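Local coordinates for probable oxidoreductase protein (Rhizobium etli, PDB 4FB5), which probably catalyses a nucleotide-dependent oxidation-reduction reaction as a member of the GFO/IDH/MocA family, at residues H40-N45 with G341-K346. Numbering follows the deposited sequence.
Sequences HALAWN and GFNDLK
In His40, CG sits beside the backbone N and anti to the carbonyl carbon (chi1 -77°), and in Lys346 the chain turns about CB-CG (chi2 68°), then runs on extended to NZ; these torsions bring imidazole and aminobutyl chain together although the CB of His40 points away from 341-346. The two side chains cross obliquely. Lys346 CE lies 4.0 Å from His40 NE2, a van der Waals approach in which the methylene meets neither the face nor the edge of the ring squarely. Closer to the backbones, Ala43 CB faces Lys346 of helix 344-358: it stands 3.7 Å from Lys346 O and 4.2 Å from Lys346 CB, and the CA atoms of Ala43 and Lys346 are 5.8 Å apart, so the backbones run close where Ala43 presents just a methyl group. Leu42 CD1 reaches the amide of Asn343 at 4.3 Å from ND2, a loose methyl-to-amide van der Waals contact. Within 341-346, Asp344 OD2 accepts the N-H of Gly341 (2.9 Å), met on the anti side and 30° out of the carboxylate plane, which links Gly341 to Asp344 within the segment. Helix 35-44 belongs to the Rossmann-fold domain and probably begins within its glycine-rich motif, so the contact joins that domain to a helix from late in the chain, with Trp122 of strand 120-123 packing on Ala43 and Lys346. His40 ND1 is hydrogen-bonded to Ser99 OG, while Glu124 OE1 forms a hydrogen bond with His40 NE2 and a salt bridge with Lys346 NZ, the lysine also bonding Asn153. Although NE2 and NZ are 4.6 Å apart, their meeting on one carboxylate implies a buried polar cluster, in which Glu124 probably stabilises the ammonium and offsets any positive charge on the imidazole.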
ATOM      1  N   HIS A  40     -20.356 -22.645   9.845  1.00 44.11           N
ATOM      2  CA  HIS A  40     -21.565 -22.570  10.689  1.00 43.33           C
ATOM      3  C   HIS A  40     -21.230 -23.181  12.038  1.00 42.88           C
ATOM      4  O   HIS A  40     -21.451 -22.576  13.064  1.00 43.19           O
ATOM      5  CB  HIS A  40     -22.743 -23.363  10.127  1.00 43.50           C
ATOM      6  CG  HIS A  40     -23.450 -22.708   8.981  1.00 43.95           C
ATOM      7  ND1 HIS A  40     -24.822 -22.590   8.928  1.00 43.00           N
ATOM      8  CD2 HIS A  40     -22.984 -22.146   7.840  1.00 45.03           C
ATOM      9  CE1 HIS A  40     -25.170 -21.966   7.819  1.00 42.48           C
ATOM     10  NE2 HIS A  40     -24.076 -21.697   7.132  1.00 44.72           N
ATOM     11  N   ALA A  41     -20.662 -24.380  12.055  1.00 42.45           N
ATOM     12  CA  ALA A  41     -20.499 -25.046  13.340  1.00 42.68           C
ATOM     13  C   ALA A  41     -19.684 -24.191  14.326  1.00 42.80           C
ATOM     14  O   ALA A  41     -20.006 -24.099  15.501  1.00 42.99           O
ATOM     15  CB  ALA A  41     -19.897 -26.453  13.158  1.00 42.37           C
ATOM     16  N   LEU A  42     -18.638 -23.547  13.823  1.00 42.63           N
ATOM     17  CA  LEU A  42     -17.799 -22.743  14.646  1.00 42.36           C
ATOM     18  C   LEU A  42     -18.568 -21.522  15.099  1.00 42.55           C
ATOM     19  O   LEU A  42     -18.379 -21.015  16.217  1.00 42.31           O
ATOM     20  CB  LEU A  42     -16.594 -22.306  13.845  1.00 42.61           C
ATOM     21  CG  LEU A  42     -15.442 -23.296  13.698  1.00 41.69           C
ATOM     22  CD1 LEU A  42     -14.386 -22.671  12.791  1.00 40.18           C
ATOM     23  CD2 LEU A  42     -14.868 -23.664  15.032  1.00 38.52           C
ATOM     24  N   ALA A  43     -19.429 -21.045  14.221  1.00 42.34           N
ATOM     25  CA  ALA A  43     -20.227 -19.896  14.549  1.00 43.22           C
ATOM     26  C   ALA A  43     -21.192 -20.229  15.699  1.00 44.06           C
ATOM     27  O   ALA A  43     -21.187 -19.541  16.753  1.00 43.77           O
ATOM     28  CB  ALA A  43     -20.975 -19.362  13.298  1.00 42.62           C
ATOM     29  N   TRP A  44     -21.989 -21.286  15.515  1.00 44.77           N
ATOM     30  CA  TRP A  44     -22.977 -21.692  16.543  1.00 45.81           C
ATOM     31  C   TRP A  44     -22.267 -21.950  17.883  1.00 46.59           C
ATOM     32  O   TRP A  44     -22.755 -21.552  18.958  1.00 47.31           O
ATOM     33  CB  TRP A  44     -23.802 -22.921  16.113  1.00 45.05           C
ATOM     34  CG  TRP A  44     -24.854 -22.693  15.058  1.00 43.09           C
ATOM     35  CD1 TRP A  44     -24.907 -23.247  13.790  1.00 43.50           C
ATOM     36  CD2 TRP A  44     -26.008 -21.854  15.170  1.00 41.83           C
ATOM     37  NE1 TRP A  44     -26.035 -22.799  13.116  1.00 42.67           N
ATOM     38  CE2 TRP A  44     -26.729 -21.955  13.954  1.00 41.41           C
ATOM     39  CE3 TRP A  44     -26.509 -21.028  16.184  1.00 41.11           C
ATOM     40  CZ2 TRP A  44     -27.917 -21.260  13.739  1.00 40.72           C
ATOM     41  CZ3 TRP A  44     -27.700 -20.346  15.970  1.00 40.18           C
ATOM     42  CH2 TRP A  44     -28.390 -20.464  14.761  1.00 38.95           C
ATOM     43  N   ASN A  45     -21.084 -22.547  17.812  1.00 46.94           N
ATOM     44  CA  ASN A  45     -20.328 -22.837  19.019  1.00 47.53           C
ATOM     45  C   ASN A  45     -19.753 -21.599  19.693  1.00 47.91           C
ATOM     46  O   ASN A  45     -19.203 -21.717  20.781  1.00 49.10           O
ATOM     47  CB  ASN A  45     -19.235 -23.863  18.707  1.00 47.74           C
ATOM     48  CG  ASN A  45     -18.442 -24.287  19.918  1.00 50.22           C
ATOM     49  OD1 ASN A  45     -18.996 -24.823  20.894  1.00 55.83           O
ATOM     50  ND2 ASN A  45     -17.113 -24.090  19.858  1.00 51.46           N
ATOM     51  N   GLY A 341     -11.181 -12.022  11.389  1.00 36.90           N
ATOM     52  CA  GLY A 341     -10.882 -12.994  10.343  1.00 36.10           C
ATOM     53  C   GLY A 341     -12.118 -13.277   9.525  1.00 35.72           C
ATOM     54  O   GLY A 341     -13.197 -12.891   9.899  1.00 35.23           O
ATOM     55  N   PHE A 342     -11.981 -13.972   8.404  1.00 36.23           N
ATOM     56  CA  PHE A 342     -13.172 -14.405   7.673  1.00 36.36           C
ATOM     57  C   PHE A 342     -14.210 -15.148   8.583  1.00 36.74           C
ATOM     58  O   PHE A 342     -15.398 -14.870   8.506  1.00 37.04           O
ATOM     59  CB  PHE A 342     -12.759 -15.186   6.437  1.00 35.89           C
ATOM     60  CG  PHE A 342     -13.901 -15.669   5.577  1.00 34.04           C
ATOM     61  CD1 PHE A 342     -14.497 -14.828   4.653  1.00 36.81           C
ATOM     62  CD2 PHE A 342     -14.308 -16.978   5.638  1.00 34.43           C
ATOM     63  CE1 PHE A 342     -15.550 -15.268   3.810  1.00 37.22           C
ATOM     64  CE2 PHE A 342     -15.354 -17.462   4.841  1.00 37.14           C
ATOM     65  CZ  PHE A 342     -15.983 -16.600   3.907  1.00 39.10           C
ATOM     66  N   ASN A 343     -13.782 -16.027   9.470  1.00 37.40           N
ATOM     67  CA  ASN A 343     -14.764 -16.787  10.281  1.00 39.25           C
ATOM     68  C   ASN A 343     -15.526 -15.894  11.267  1.00 40.23           C
ATOM     69  O   ASN A 343     -16.708 -16.152  11.581  1.00 39.81           O
ATOM     70  CB  ASN A 343     -14.132 -17.988  11.022  1.00 38.65           C
ATOM     71  CG  ASN A 343     -13.329 -18.893  10.092  1.00 41.35           C
ATOM     72  OD1 ASN A 343     -13.556 -18.940   8.878  1.00 42.58           O
ATOM     73  ND2 ASN A 343     -12.370 -19.595  10.656  1.00 44.38           N
ATOM     74  N   ASP A 344     -14.855 -14.837  11.735  1.00 40.77           N
ATOM     75  CA  ASP A 344     -15.507 -13.889  12.602  1.00 41.32           C
ATOM     76  C   ASP A 344     -16.809 -13.337  11.970  1.00 41.40           C
ATOM     77  O   ASP A 344     -17.801 -13.061  12.673  1.00 42.13           O
ATOM     78  CB  ASP A 344     -14.513 -12.826  13.080  1.00 41.93           C
ATOM     79  CG  ASP A 344     -13.373 -13.434  13.991  1.00 46.25           C
ATOM     80  OD1 ASP A 344     -13.671 -14.395  14.765  1.00 48.01           O
ATOM     81  OD2 ASP A 344     -12.190 -12.957  13.941  1.00 46.43           O
ATOM     82  N   LEU A 345     -16.843 -13.243  10.646  1.00 40.55           N
ATOM     83  CA  LEU A 345     -18.023 -12.737   9.967  1.00 40.12           C
ATOM     84  C   LEU A 345     -19.204 -13.692  10.016  1.00 40.52           C
ATOM     85  O   LEU A 345     -20.340 -13.274   9.850  1.00 40.60           O
ATOM     86  CB  LEU A 345     -17.718 -12.477   8.505  1.00 39.64           C
ATOM     87  CG  LEU A 345     -16.536 -11.591   8.159  1.00 39.57           C
ATOM     88  CD1 LEU A 345     -16.300 -11.732   6.691  1.00 38.02           C
ATOM     89  CD2 LEU A 345     -16.812 -10.157   8.520  1.00 36.82           C
ATOM     90  N   LYS A 346     -18.940 -14.979  10.193  1.00 40.84           N
ATOM     91  CA  LYS A 346     -20.016 -15.931  10.276  1.00 41.33           C
ATOM     92  C   LYS A 346     -20.657 -15.883  11.659  1.00 41.65           C
ATOM     93  O   LYS A 346     -21.861 -16.097  11.773  1.00 42.31           O
ATOM     94  CB  LYS A 346     -19.562 -17.351   9.953  1.00 41.45           C
ATOM     95  CG  LYS A 346     -20.618 -18.170   9.169  1.00 42.58           C
ATOM     96  CD  LYS A 346     -20.805 -17.622   7.751  1.00 45.05           C
ATOM     97  CE  LYS A 346     -21.965 -18.256   6.990  1.00 46.56           C
ATOM     98  NZ  LYS A 346     -21.834 -18.017   5.493  1.00 48.37           N
TER